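Local atomic coordinates of putative lipoprotein (Bacteroides ovatus, PDB entry 3OQQ), a protein that is of unknown function but is probably an extracellular lipoprotein, and carries several calcium ions in the crystal. Residues 127-132 / 385-390; 150-155 / 333-338; 172-177 / 318-323; 204-209 / 306-311; 287-292 / 394-399. One frame throughout, in Å; residues are numbered along the deposited sequence.

In the fold
Followed from the N terminus, the chain lays down one half of every contact before it returns to any of them. Residues 127-132, 150-155, 172-177 and 204-209 find their partners in reverse order, so that contact 4 is nested inside contact 3, contact 3 inside contact 2 and contact 2 inside contact 1. Contacts 3 and 4 tie helix 314-328 and strand 298-307 to neighbouring strands at one end of the molecule. Contact 2 packs two sheets together, and contact 1, touching it, adds strand 385-388 beside strand 122-131. Contact 5 crosses the other four: residues 287-292 wait for 394-399, and the loop closes near two neighbouring calcium ions, one bound here, the other by contact 1.

Contact 1. Residues 127-132 / 385-390; sequences GVVMFE and GVKLPV. With CA (calcium ion), chain C.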
# COMPACT_ATOMS: atom_id res chain seq x y z
N GLY A 127 1.71 3.89 1.27
CA GLY A 127 1.25 4.88 0.31
C GLY A 127 -0.24 5.10 0.44
O GLY A 127 -0.90 4.54 1.32
N VAL A 128 -0.77 5.93 -0.44
CA VAL A 128 -2.21 6.19 -0.49
C VAL A 128 -2.66 5.87 -1.90
O VAL A 128 -2.00 6.25 -2.87
CB VAL A 128 -2.66 7.62 -0.02
CG1 VAL A 128 -2.18 8.73 -0.96
CG2 VAL A 128 -4.19 7.66 0.17
N VAL A 129 -3.76 5.13 -2.00
CA VAL A 129 -4.30 4.74 -3.29
C VAL A 129 -5.52 5.60 -3.54
O VAL A 129 -6.38 5.74 -2.67
CB VAL A 129 -4.62 3.23 -3.37
CG1 VAL A 129 -5.26 2.89 -4.71
CG2 VAL A 129 -3.36 2.40 -3.17
N MSE A 130 -5.57 6.18 -4.74
CA MSE A 130 -6.68 7.04 -5.13
C MSE A 130 -7.26 6.55 -6.41
O MSE A 130 -6.57 6.52 -7.41
CB MSE A 130 -6.22 8.50 -5.26
CG MSE A 130 -5.78 9.07 -3.94
SE MSE A 130 -5.56 10.98 -4.08
CE MSE A 130 -4.71 11.23 -2.38
N PHE A 131 -8.56 6.22 -6.38
CA PHE A 131 -9.25 5.68 -7.55
C PHE A 131 -10.38 6.53 -8.04
O PHE A 131 -11.04 7.18 -7.24
CB PHE A 131 -9.83 4.30 -7.22
CG PHE A 131 -8.94 3.16 -7.58
CD1 PHE A 131 -8.81 2.74 -8.90
CD2 PHE A 131 -8.25 2.47 -6.59
CE1 PHE A 131 -7.99 1.66 -9.23
CE2 PHE A 131 -7.40 1.40 -6.93
CZ PHE A 131 -7.29 1.01 -8.23
N GLU A 132 -10.62 6.45 -9.36
CA GLU A 132 -11.77 6.95 -10.10
C GLU A 132 -12.69 5.73 -10.28
O GLU A 132 -12.19 4.63 -10.50
CB GLU A 132 -11.35 7.58 -11.44
CG GLU A 132 -11.19 9.10 -11.36
CD GLU A 132 -12.44 9.82 -10.89
OE1 GLU A 132 -13.46 9.73 -11.61
OE2 GLU A 132 -12.42 10.44 -9.81
N GLY A 385 -6.58 5.12 -11.59
CA GLY A 385 -6.02 5.02 -10.25
C GLY A 385 -4.55 5.38 -10.17
O GLY A 385 -3.78 5.10 -11.09
N VAL A 386 -4.15 5.96 -9.02
CA VAL A 386 -2.76 6.35 -8.75
C VAL A 386 -2.36 5.91 -7.33
O VAL A 386 -3.19 5.84 -6.43
CB VAL A 386 -2.48 7.87 -8.98
CG1 VAL A 386 -2.52 8.22 -10.47
CG2 VAL A 386 -3.45 8.75 -8.20
N LYS A 387 -1.08 5.57 -7.15
CA LYS A 387 -0.53 5.15 -5.87
C LYS A 387 0.53 6.18 -5.50
O LYS A 387 1.52 6.39 -6.22
CB LYS A 387 0.04 3.74 -5.96
CG LYS A 387 0.48 3.16 -4.62
CD LYS A 387 0.80 1.68 -4.81
CE LYS A 387 2.21 1.42 -5.27
NZ LYS A 387 2.48 -0.03 -5.37
N LEU A 388 0.28 6.86 -4.38
CA LEU A 388 1.04 8.04 -3.97
C LEU A 388 1.70 7.93 -2.60
O LEU A 388 1.25 7.11 -1.79
CB LEU A 388 0.02 9.23 -3.95
CG LEU A 388 -0.91 9.39 -5.18
CD1 LEU A 388 -1.82 10.56 -5.02
CD2 LEU A 388 -0.11 9.56 -6.47
N PRO A 389 2.66 8.83 -2.24
CA PRO A 389 3.18 8.85 -0.86
C PRO A 389 2.02 8.97 0.13
O PRO A 389 1.02 9.64 -0.16
CB PRO A 389 4.09 10.07 -0.86
CG PRO A 389 4.58 10.14 -2.28
CD PRO A 389 3.33 9.88 -3.06
N VAL A 390 2.12 8.27 1.26
CA VAL A 390 1.01 8.08 2.22
C VAL A 390 0.41 9.41 2.72
O VAL A 390 -0.82 9.49 2.86
CB VAL A 390 1.38 7.12 3.38
CG1 VAL A 390 2.50 7.68 4.26
CG2 VAL A 390 0.13 6.73 4.19
CA CA C . -14.57 10.87 -9.71
O HOH W 1 -16.63 11.58 -8.80
O HOH W 2 -16.34 9.87 -10.96
O HOH W 3 -14.51 12.80 -11.16
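Residues Val128 to Phe131 pair with Gly385 to Leu388 as a regular antiparallel ladder, buried near the centre of the chain, with strand directions 167° apart. Val128 with Leu388 and Met130 with Val386 are the hydrogen-bonded pairs, each closed by two backbone bonds; that from Val128 N to Leu388 O is 2.7 Å. Between and beyond them lie the non-hydrogen-bonded pairs Val129 with Lys387 and Phe131 with Gly385. The face carrying Val128, Met130, Val386 and Leu388 is apolar. Val128 CG1 rests 3.7 Å from Leu388 CB, while the selenomethionine at Met130, its chain extended beyond CG (chi2 -168°), carries SE across Leu388 at about a right angle, 3.9 Å from CD1. On the other face the Phe131 ring lies close against Gly385, which has no side chain, with CD1 3.8 Å from Gly385 CA. Lys387 lays CG 4.2 Å from Val129 CG2, then bends at chi3 (86°) and takes NZ off to hydrogen bonds with Gln333 and Thr330. Just past the strand, Glu132 grips calcium with both oxygens, OE2 at 2.2 Å, beside Asp146, Asp149 and three waters. The whole illustrates an antiparallel beta ladder that runs out into a metal site with a bidentate carboxylate.

Contact 2. Residues 150-155 / 333-338; sequences VVFEYD and QNFFIK
Aromatic packing dominates where Tyr154 and Phe152 meet Phe335. The tip of the Phe335 ring, CZ, stands 3.5 Å above the plane of the Tyr154 ring and over its centre, with the two planes 40° apart. Against Phe152 the same ring is used differently: Phe335 CD1 comes in at the Phe152 edge, in plane and 3.7 Å from CE2, the planes inclined by 67°. With Tyr154 CG between the backbone N and the carbonyl carbon, chi1 of 74° raises the ring off its strand toward Phe335. Aliphatic contact follows at the other end, where Val150 and Ile337 reach toward each other tip to tip, Ile337 CG2 3.7 Å from Val150 CG2. No hydrogen bond joins the two segments. Tyr154 OH approaches Gln333 OE1 to 3.3 Å, but the hydroxyl is hydrogen-bonded to Asn125, and OE1 takes a bond from Lys387. Cutting Tyr154 back to alanine would probably leave Phe335 CZ hanging over a gap and Asn125 short of one partner. The sheet of strand 150-161, flanked by 122-131 and 173-184, thus faces the sheet of strand 333-339, flanked by 190-198 and 343-346; Leu180, Leu193 and Val195 extend the apolar layer between them.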
# COMPACT_ATOMS: atom_id res chain seq x y z
N VAL A 150 -12.52 6.47 -4.27
CA VAL A 150 -12.07 5.57 -3.22
C VAL A 150 -10.67 6.03 -2.85
O VAL A 150 -9.78 6.15 -3.71
CB VAL A 150 -12.12 4.03 -3.47
CG1 VAL A 150 -11.76 3.27 -2.19
CG2 VAL A 150 -13.49 3.57 -3.97
N VAL A 151 -10.49 6.40 -1.59
CA VAL A 151 -9.17 6.86 -1.14
C VAL A 151 -8.82 5.99 0.03
O VAL A 151 -9.58 5.92 1.00
CB VAL A 151 -9.10 8.37 -0.81
CG1 VAL A 151 -7.69 8.81 -0.40
CG2 VAL A 151 -9.60 9.23 -1.97
N PHE A 152 -7.74 5.23 -0.10
CA PHE A 152 -7.32 4.40 1.02
C PHE A 152 -5.85 4.38 1.18
O PHE A 152 -5.12 4.34 0.21
CB PHE A 152 -7.85 2.97 0.91
CG PHE A 152 -7.39 2.12 -0.25
CD1 PHE A 152 -8.11 2.11 -1.45
CD2 PHE A 152 -6.34 1.22 -0.11
CE1 PHE A 152 -7.76 1.26 -2.49
CE2 PHE A 152 -5.97 0.38 -1.16
CZ PHE A 152 -6.70 0.39 -2.33
N GLU A 153 -5.41 4.37 2.43
CA GLU A 153 -3.99 4.25 2.77
C GLU A 153 -3.64 2.81 2.96
O GLU A 153 -4.44 2.02 3.45
CB GLU A 153 -3.67 5.00 4.07
CG GLU A 153 -4.25 6.40 4.13
CD GLU A 153 -3.83 7.23 5.33
OE1 GLU A 153 -3.41 6.64 6.35
OE2 GLU A 153 -3.92 8.48 5.23
N TYR A 154 -2.42 2.47 2.63
CA TYR A 154 -2.01 1.09 2.86
C TYR A 154 -0.68 1.08 3.53
O TYR A 154 0.10 2.03 3.39
CB TYR A 154 -1.96 0.26 1.57
CG TYR A 154 -0.78 0.59 0.68
CD1 TYR A 154 0.44 -0.07 0.83
CD2 TYR A 154 -0.87 1.57 -0.31
CE1 TYR A 154 1.52 0.20 0.00
CE2 TYR A 154 0.20 1.84 -1.16
CZ TYR A 154 1.40 1.18 -0.97
OH TYR A 154 2.48 1.45 -1.78
N ASP A 155 -0.37 -0.04 4.17
CA ASP A 155 0.91 -0.25 4.82
C ASP A 155 1.25 -1.69 4.72
O ASP A 155 0.48 -2.54 5.15
CB ASP A 155 0.86 0.18 6.30
CG ASP A 155 2.24 0.31 6.90
OD1 ASP A 155 2.89 -0.74 7.15
OD2 ASP A 155 2.68 1.46 7.11
N GLN A 333 1.87 -5.18 -6.21
CA GLN A 333 0.81 -4.68 -5.35
C GLN A 333 -0.33 -4.25 -6.25
O GLN A 333 -0.41 -3.10 -6.65
CB GLN A 333 1.31 -3.54 -4.46
CG GLN A 333 2.65 -3.81 -3.78
CD GLN A 333 3.17 -2.59 -3.07
OE1 GLN A 333 2.69 -1.47 -3.27
NE2 GLN A 333 4.17 -2.78 -2.23
N ASN A 334 -1.14 -5.22 -6.65
CA ASN A 334 -2.20 -4.97 -7.60
C ASN A 334 -3.49 -4.53 -6.87
O ASN A 334 -4.40 -5.32 -6.66
CB ASN A 334 -2.43 -6.19 -8.51
CG ASN A 334 -3.45 -5.94 -9.59
OD1 ASN A 334 -3.96 -4.83 -9.73
ND2 ASN A 334 -3.78 -6.93 -10.37
N PHE A 335 -3.54 -3.24 -6.54
CA PHE A 335 -4.68 -2.60 -5.88
C PHE A 335 -5.87 -2.47 -6.84
O PHE A 335 -5.69 -2.32 -8.05
CB PHE A 335 -4.28 -1.21 -5.35
CG PHE A 335 -3.28 -1.30 -4.23
CD1 PHE A 335 -3.65 -1.78 -2.98
CD2 PHE A 335 -1.96 -0.92 -4.42
CE1 PHE A 335 -2.71 -1.89 -1.95
CE2 PHE A 335 -1.03 -0.98 -3.37
CZ PHE A 335 -1.41 -1.49 -2.15
N PHE A 336 -7.08 -2.50 -6.28
CA PHE A 336 -8.30 -2.39 -7.09
C PHE A 336 -9.47 -1.97 -6.23
O PHE A 336 -9.42 -2.06 -5.00
CB PHE A 336 -8.64 -3.74 -7.82
CG PHE A 336 -8.98 -4.94 -6.95
CD1 PHE A 336 -7.99 -5.81 -6.51
CD2 PHE A 336 -10.30 -5.22 -6.61
CE1 PHE A 336 -8.30 -6.92 -5.73
CE2 PHE A 336 -10.62 -6.34 -5.83
CZ PHE A 336 -9.61 -7.18 -5.38
N ILE A 337 -10.55 -1.57 -6.92
CA ILE A 337 -11.83 -1.28 -6.32
C ILE A 337 -12.94 -2.00 -7.11
O ILE A 337 -12.74 -2.38 -8.27
CB ILE A 337 -12.14 0.23 -6.17
CG1 ILE A 337 -12.20 0.98 -7.55
CG2 ILE A 337 -11.18 0.87 -5.15
CD1 ILE A 337 -13.06 2.12 -7.59
N LYS A 338 -14.09 -2.20 -6.45
CA LYS A 338 -15.30 -2.68 -7.09
C LYS A 338 -16.40 -1.67 -6.87
O LYS A 338 -16.44 -0.97 -5.85
CB LYS A 338 -15.76 -4.07 -6.62
CG LYS A 338 -14.85 -5.20 -7.00
CD LYS A 338 -15.69 -6.47 -7.10
CE LYS A 338 -15.14 -7.56 -6.25
NZ LYS A 338 -15.92 -8.82 -6.45

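Contact 3. Residues 172-177 / 318-323; sequences GKEELL and AQLAAF
Glu174 and Phe323 carry most of this strand-on-helix contact. Glu174 CB sits over one face of the phenyl ring, 3.7 Å from its centroid and 19° off the ring normal, a CH-pi contact displaced toward the rim. Leu176 CB meets the same ring at its edge, 4.0 Å from CE1, so neighbouring inward-facing positions of the strand use face and edge in turn. Beyond CB the glutamate bends (chi2 66°) and brings its carboxylate to the helix, crossing Leu320 at about a right angle, with OE2 3.4 Å from Leu320 CD1 and OE1 3.9 Å from Gln319 CG. These are apolar neighbours for a charged group; its polar partners come from outside the two segments. Arg316, one helical turn before Leu320, forms a salt bridge with OE2, and His162 adds a hydrogen bond to the same oxygen, which together probably keep the carboxylate ionised and fixed in rotation. Gln319 is positioned in turn by hydrogen bonds from NE2 to Tyr204 O and Lys308 O. The axes of 318-323 and 173-177 approach to 9.1 Å at 21°, and strand 173-184 lies between strands 150-161 and 298-307; Phe323 also touches Val158 and Leu200, widening the seat of helix 314-328.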
# COMPACT_ATOMS: atom_id res chain seq x y z
N GLY A 172 13.55 -20.92 8.98
CA GLY A 172 12.56 -20.03 9.57
C GLY A 172 11.37 -19.77 8.67
O GLY A 172 10.90 -20.68 7.97
N LYS A 173 10.88 -18.52 8.66
CA LYS A 173 9.74 -18.14 7.81
C LYS A 173 9.66 -16.64 7.63
O LYS A 173 10.43 -15.90 8.24
CB LYS A 173 8.41 -18.67 8.38
CG LYS A 173 8.03 -18.17 9.77
CD LYS A 173 7.12 -19.18 10.45
CE LYS A 173 6.59 -18.67 11.76
NZ LYS A 173 5.54 -19.57 12.30
N GLU A 174 8.74 -16.20 6.75
CA GLU A 174 8.44 -14.80 6.46
C GLU A 174 7.04 -14.55 6.93
O GLU A 174 6.20 -15.46 6.97
CB GLU A 174 8.54 -14.47 4.96
CG GLU A 174 9.90 -14.61 4.33
CD GLU A 174 10.43 -16.03 4.26
OE1 GLU A 174 9.75 -16.91 3.69
OE2 GLU A 174 11.53 -16.26 4.81
N GLU A 175 6.79 -13.30 7.27
CA GLU A 175 5.49 -12.80 7.66
C GLU A 175 5.22 -11.58 6.86
O GLU A 175 6.15 -10.86 6.50
CB GLU A 175 5.45 -12.47 9.14
CG GLU A 175 4.92 -13.60 10.00
CD GLU A 175 4.66 -13.16 11.42
OE1 GLU A 175 4.18 -12.02 11.62
OE2 GLU A 175 4.94 -13.97 12.34
N LEU A 176 3.96 -11.35 6.59
CA LEU A 176 3.48 -10.19 5.88
C LEU A 176 2.40 -9.58 6.73
O LEU A 176 1.50 -10.30 7.18
CB LEU A 176 2.94 -10.59 4.49
CG LEU A 176 2.51 -9.47 3.57
CD1 LEU A 176 2.98 -9.73 2.21
CD2 LEU A 176 0.99 -9.28 3.56
N LEU A 177 2.52 -8.29 7.02
CA LEU A 177 1.49 -7.54 7.71
C LEU A 177 1.01 -6.42 6.78
O LEU A 177 1.81 -5.53 6.41
CB LEU A 177 1.97 -6.97 9.07
CG LEU A 177 0.91 -6.28 9.93
CD1 LEU A 177 -0.08 -7.30 10.49
CD2 LEU A 177 1.57 -5.54 11.10
N ALA A 318 12.21 -19.41 -3.85
CA ALA A 318 11.05 -18.88 -4.56
C ALA A 318 10.06 -18.23 -3.59
O ALA A 318 9.48 -17.20 -3.93
CB ALA A 318 10.36 -19.99 -5.33
N GLN A 319 9.88 -18.84 -2.39
CA GLN A 319 8.98 -18.37 -1.34
C GLN A 319 9.45 -17.03 -0.76
O GLN A 319 8.66 -16.09 -0.62
CB GLN A 319 8.89 -19.41 -0.23
CG GLN A 319 7.92 -19.02 0.90
CD GLN A 319 7.87 -20.04 2.01
OE1 GLN A 319 8.84 -20.75 2.28
NE2 GLN A 319 6.75 -20.09 2.72
N LEU A 320 10.75 -16.97 -0.38
CA LEU A 320 11.37 -15.80 0.21
C LEU A 320 11.34 -14.64 -0.81
O LEU A 320 11.06 -13.50 -0.43
CB LEU A 320 12.81 -16.14 0.66
CG LEU A 320 13.69 -15.00 1.21
CD1 LEU A 320 13.09 -14.35 2.48
CD2 LEU A 320 15.11 -15.51 1.49
N ALA A 321 11.56 -14.96 -2.09
CA ALA A 321 11.51 -13.98 -3.17
C ALA A 321 10.07 -13.46 -3.35
O ALA A 321 9.88 -12.27 -3.55
CB ALA A 321 12.03 -14.59 -4.46
N ALA A 322 9.06 -14.35 -3.24
CA ALA A 322 7.63 -13.99 -3.36
C ALA A 322 7.21 -12.98 -2.27
O ALA A 322 6.51 -12.02 -2.58
CB ALA A 322 6.77 -15.23 -3.27
N PHE A 323 7.64 -13.19 -1.00
CA PHE A 323 7.36 -12.24 0.09
C PHE A 323 8.11 -10.94 -0.13
O PHE A 323 7.54 -9.87 0.04
CB PHE A 323 7.73 -12.82 1.47
CG PHE A 323 6.67 -13.72 2.05
CD1 PHE A 323 5.64 -13.19 2.82
CD2 PHE A 323 6.71 -15.09 1.84
CE1 PHE A 323 4.66 -14.02 3.36
CE2 PHE A 323 5.72 -15.93 2.38
CZ PHE A 323 4.69 -15.38 3.12

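Contact 4. Residues 204-209 / 306-311; sequences YVDRIT and IGKEGL
Asp206 and Arg207 both face Ile306, a classic beta bulge that shifts by one the register of the antiparallel pairing between strands 205-215 and 298-307. Ile306 O accepts twice, from Asp206 N at 2.7 Å and Arg207 N at 3.2 Å, the latter bond lying in the carbonyl plane on a lone pair. Past the bulge, Lys308 N reaches Tyr204 O from 56° out of the carbonyl plane. Among the side chains, Ile306 CD1 rests 3.6 Å from Arg207 CB, while the arginine bends at chi2 (-67°) away from Ile306; NE makes a weak salt bridge with Asp206 OD1, and NH1 goes to Leu229 O. Asp206 OD2 takes hydrogen bonds from two waters, one of which also donates to Gly307 O while the other accepts from Glu309 N, so the segment that follows the strand is held partly through solvent. Lys308 folds back over the bulge, and besides a weak direct bond a further water joins its NZ to Val205 O, 2.7 Å from NZ and 2.7 Å from that oxygen.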
# COMPACT_ATOMS: atom_id res chain seq x y z
N TYR A 204 2.94 -20.88 -0.32
CA TYR A 204 3.84 -20.08 0.50
C TYR A 204 3.21 -19.58 1.79
O TYR A 204 3.92 -19.05 2.64
CB TYR A 204 4.36 -18.86 -0.30
CG TYR A 204 5.02 -19.16 -1.63
CD1 TYR A 204 5.79 -20.31 -1.81
CD2 TYR A 204 4.91 -18.28 -2.70
CE1 TYR A 204 6.42 -20.57 -3.02
CE2 TYR A 204 5.53 -18.54 -3.92
CZ TYR A 204 6.29 -19.68 -4.07
OH TYR A 204 6.91 -19.93 -5.27
N VAL A 205 1.87 -19.66 1.91
CA VAL A 205 1.13 -19.10 3.04
C VAL A 205 0.53 -20.22 3.88
O VAL A 205 -0.30 -20.97 3.40
CB VAL A 205 0.05 -18.10 2.56
CG1 VAL A 205 -0.73 -17.53 3.73
CG2 VAL A 205 0.68 -16.98 1.72
N ASP A 206 0.92 -20.27 5.15
CA ASP A 206 0.47 -21.29 6.11
C ASP A 206 -0.80 -20.81 6.80
O ASP A 206 -1.82 -21.49 6.71
CB ASP A 206 1.60 -21.56 7.14
CG ASP A 206 1.32 -22.58 8.24
OD1 ASP A 206 0.24 -23.20 8.22
OD2 ASP A 206 2.17 -22.72 9.14
N ARG A 207 -0.73 -19.65 7.48
CA ARG A 207 -1.83 -19.08 8.26
C ARG A 207 -2.20 -17.71 7.82
O ARG A 207 -1.35 -16.91 7.39
CB ARG A 207 -1.46 -18.96 9.77
CG ARG A 207 -0.91 -20.21 10.46
CD ARG A 207 -1.97 -21.28 10.54
NE ARG A 207 -1.47 -22.54 11.07
CZ ARG A 207 -1.89 -23.10 12.20
NH1 ARG A 207 -2.80 -22.49 12.95
NH2 ARG A 207 -1.39 -24.27 12.60
N ILE A 208 -3.49 -17.39 8.03
CA ILE A 208 -4.06 -16.07 7.79
C ILE A 208 -4.66 -15.56 9.10
O ILE A 208 -5.46 -16.27 9.72
CB ILE A 208 -5.15 -16.11 6.68
CG1 ILE A 208 -4.60 -16.55 5.31
CG2 ILE A 208 -5.94 -14.79 6.59
CD1 ILE A 208 -5.65 -17.02 4.36
N THR A 209 -4.35 -14.30 9.47
CA THR A 209 -5.02 -13.61 10.56
C THR A 209 -5.68 -12.42 9.89
O THR A 209 -5.00 -11.69 9.19
CB THR A 209 -4.11 -13.28 11.73
OG1 THR A 209 -3.79 -14.50 12.40
CG2 THR A 209 -4.75 -12.31 12.73
N ILE A 306 1.26 -15.68 7.49
CA ILE A 306 2.43 -16.36 8.04
C ILE A 306 2.87 -17.40 7.02
O ILE A 306 2.07 -18.28 6.64
CB ILE A 306 2.16 -16.95 9.46
CG1 ILE A 306 1.72 -15.84 10.44
CG2 ILE A 306 3.41 -17.66 10.03
CD1 ILE A 306 0.24 -15.92 10.84
N GLY A 307 4.11 -17.25 6.56
CA GLY A 307 4.68 -18.14 5.57
C GLY A 307 4.90 -19.56 6.07
O GLY A 307 5.13 -19.77 7.26
N LYS A 308 4.81 -20.54 5.14
CA LYS A 308 5.03 -21.96 5.41
C LYS A 308 6.44 -22.17 5.93
O LYS A 308 7.40 -21.58 5.42
CB LYS A 308 4.84 -22.81 4.13
CG LYS A 308 3.41 -23.14 3.77
CD LYS A 308 3.03 -24.56 4.15
CE LYS A 308 1.78 -25.02 3.45
NZ LYS A 308 0.57 -24.26 3.87
N GLU A 309 6.55 -22.96 6.98
CA GLU A 309 7.84 -23.30 7.58
C GLU A 309 8.30 -24.62 6.96
O GLU A 309 7.46 -25.38 6.47
CB GLU A 309 7.65 -23.41 9.09
CG GLU A 309 8.81 -22.93 9.94
CD GLU A 309 8.49 -23.08 11.42
OE1 GLU A 309 7.82 -22.18 11.98
OE2 GLU A 309 8.86 -24.13 12.00
N GLY A 310 9.60 -24.86 6.96
CA GLY A 310 10.18 -26.11 6.46
C GLY A 310 10.17 -26.36 4.96
O GLY A 310 10.40 -27.50 4.53
N LEU A 311 9.92 -25.32 4.14
CA LEU A 311 9.99 -25.42 2.68
C LEU A 311 11.49 -25.43 2.33
O LEU A 311 12.28 -24.81 3.06
CB LEU A 311 9.23 -24.25 2.01
CG LEU A 311 8.39 -24.60 0.77
CD1 LEU A 311 7.22 -25.55 1.11
CD2 LEU A 311 7.84 -23.36 0.12
O HOH W 4 -1.11 -23.22 2.07
O HOH W 5 4.22 -24.04 8.27
O HOH W 6 4.32 -21.29 9.45

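Contact 5. Residues 287-292 / 394-399; sequences VTQGKV and HAYERV. With CA (calcium ion), chain B; ACT (acetate ion), chain F.
A methyl group set against a metal ligand is the oddity here: Val287 CG2 lies 3.6 Å from Glu397 OE1, an oxygen bound to calcium, the two side chains side by side and pointing the same way. One backbone hydrogen bond, Glu397 N to Val287 O at 2.8 Å, fixes the backbone beneath them. A type II turn from Tyr396 to Val399 presents this glutamate, whose chain bends at chi2 (50°) to bind calcium with OE1 at 2.4 Å and OE2 at 2.5 Å. Gln289 lies across the Tyr396 ring, CB 3.6 Å from CE1, amide and ring planes only 26° apart and OE1 over one face; Val287 O comes to the ring edge, and the hydroxyl donates to an acetate, probably from the crystallisation liquor, at 2.7 Å. With an alanine in place of Tyr396, Gln289 is likely to lose the surface it lies on and be freer to turn, and the acetate its donor. Asp146, Asn148, Asp149 and Gly186 complete the calcium site, and water 1 is shared with the calcium of Glu132. The carboxylates of Glu397, Asp146 and Asp149 would probably repel one another without the metal, whose charge is likely to offset theirs.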
# COMPACT_ATOMS: atom_id res chain seq x y z
N VAL A 287 -15.41 13.82 1.76
CA VAL A 287 -15.06 14.53 0.50
C VAL A 287 -15.77 15.91 0.33
O VAL A 287 -15.42 16.70 -0.56
CB VAL A 287 -15.30 13.63 -0.77
CG1 VAL A 287 -14.43 12.38 -0.74
CG2 VAL A 287 -16.78 13.27 -0.98
N THR A 288 -16.82 16.17 1.10
CA THR A 288 -17.59 17.39 0.87
C THR A 288 -17.29 18.41 1.97
O THR A 288 -17.46 18.10 3.16
CB THR A 288 -19.12 17.08 0.74
OG1 THR A 288 -19.36 16.14 -0.32
CG2 THR A 288 -19.95 18.33 0.50
N GLN A 289 -16.86 19.62 1.56
CA GLN A 289 -16.54 20.68 2.50
C GLN A 289 -17.77 21.00 3.37
O GLN A 289 -18.87 21.21 2.83
CB GLN A 289 -16.02 21.93 1.79
CG GLN A 289 -15.49 22.96 2.80
CD GLN A 289 -14.79 24.10 2.14
OE1 GLN A 289 -14.47 24.07 0.95
NE2 GLN A 289 -14.50 25.11 2.93
N GLY A 290 -17.55 21.04 4.69
CA GLY A 290 -18.59 21.28 5.68
C GLY A 290 -19.21 19.99 6.16
O GLY A 290 -19.98 20.00 7.13
N LYS A 291 -18.89 18.84 5.50
CA LYS A 291 -19.45 17.54 5.86
C LYS A 291 -18.36 16.55 6.30
O LYS A 291 -18.69 15.45 6.76
CB LYS A 291 -20.28 16.94 4.69
CG LYS A 291 -21.29 17.91 4.05
CD LYS A 291 -22.38 18.32 5.03
CE LYS A 291 -23.40 19.25 4.43
NZ LYS A 291 -24.52 19.46 5.37
N VAL A 292 -17.08 16.93 6.18
CA VAL A 292 -15.97 16.04 6.58
C VAL A 292 -16.01 15.88 8.12
O VAL A 292 -16.15 16.86 8.85
CB VAL A 292 -14.60 16.54 6.07
CG1 VAL A 292 -13.47 15.60 6.49
CG2 VAL A 292 -14.62 16.72 4.55
N HIS A 394 -6.31 14.01 -0.46
CA HIS A 394 -7.22 13.86 -1.59
C HIS A 394 -8.00 15.18 -1.82
O HIS A 394 -8.07 16.04 -0.93
CB HIS A 394 -8.18 12.66 -1.40
CG HIS A 394 -9.07 12.79 -0.21
ND1 HIS A 394 -8.60 12.56 1.07
CD2 HIS A 394 -10.37 13.18 -0.13
CE1 HIS A 394 -9.63 12.78 1.88
NE2 HIS A 394 -10.72 13.13 1.20
N ALA A 395 -8.58 15.31 -3.01
CA ALA A 395 -9.35 16.47 -3.42
C ALA A 395 -10.75 16.48 -2.86
O ALA A 395 -11.36 15.42 -2.66
CB ALA A 395 -9.45 16.51 -4.94
N TYR A 396 -11.32 17.70 -2.72
CA TYR A 396 -12.73 17.90 -2.37
C TYR A 396 -13.56 17.39 -3.54
O TYR A 396 -13.06 17.35 -4.67
CB TYR A 396 -13.04 19.39 -2.11
CG TYR A 396 -12.66 19.87 -0.73
CD1 TYR A 396 -13.40 19.48 0.39
CD2 TYR A 396 -11.62 20.77 -0.54
CE1 TYR A 396 -13.05 19.91 1.66
CE2 TYR A 396 -11.28 21.22 0.73
CZ TYR A 396 -12.00 20.78 1.83
OH TYR A 396 -11.67 21.21 3.09
N GLU A 397 -14.80 16.95 -3.28
CA GLU A 397 -15.68 16.41 -4.32
C GLU A 397 -15.83 17.36 -5.50
O GLU A 397 -16.04 18.57 -5.31
CB GLU A 397 -17.06 16.06 -3.74
CG GLU A 397 -17.88 15.12 -4.62
CD GLU A 397 -17.23 13.84 -5.12
OE1 GLU A 397 -16.24 13.37 -4.52
OE2 GLU A 397 -17.75 13.27 -6.12
N ARG A 398 -15.69 16.80 -6.73
CA ARG A 398 -15.80 17.47 -8.04
C ARG A 398 -14.70 18.52 -8.28
O ARG A 398 -14.77 19.25 -9.27
CB ARG A 398 -17.20 18.09 -8.24
CG ARG A 398 -18.28 17.04 -8.58
CD ARG A 398 -19.68 17.66 -8.65
NE ARG A 398 -20.04 18.33 -7.39
CZ ARG A 398 -20.61 17.72 -6.35
NH1 ARG A 398 -20.95 16.44 -6.42
NH2 ARG A 398 -20.87 18.41 -5.25
N VAL A 399 -13.66 18.56 -7.44
CA VAL A 399 -12.53 19.45 -7.70
C VAL A 399 -11.57 18.69 -8.64
O VAL A 399 -11.12 17.59 -8.26
CB VAL A 399 -11.81 19.94 -6.40
CG1 VAL A 399 -10.48 20.61 -6.72
CG2 VAL A 399 -12.70 20.89 -5.60
CA CA B . -15.61 11.95 -6.36
C ACT F . -9.75 24.08 3.11
O ACT F . -9.50 22.83 2.99
OXT ACT F . -8.94 24.89 3.65
CH3 ACT F . -11.06 24.60 2.57
O HOH W 7 -20.88 16.85 -2.44
O HOH W 1 -16.63 11.58 -8.80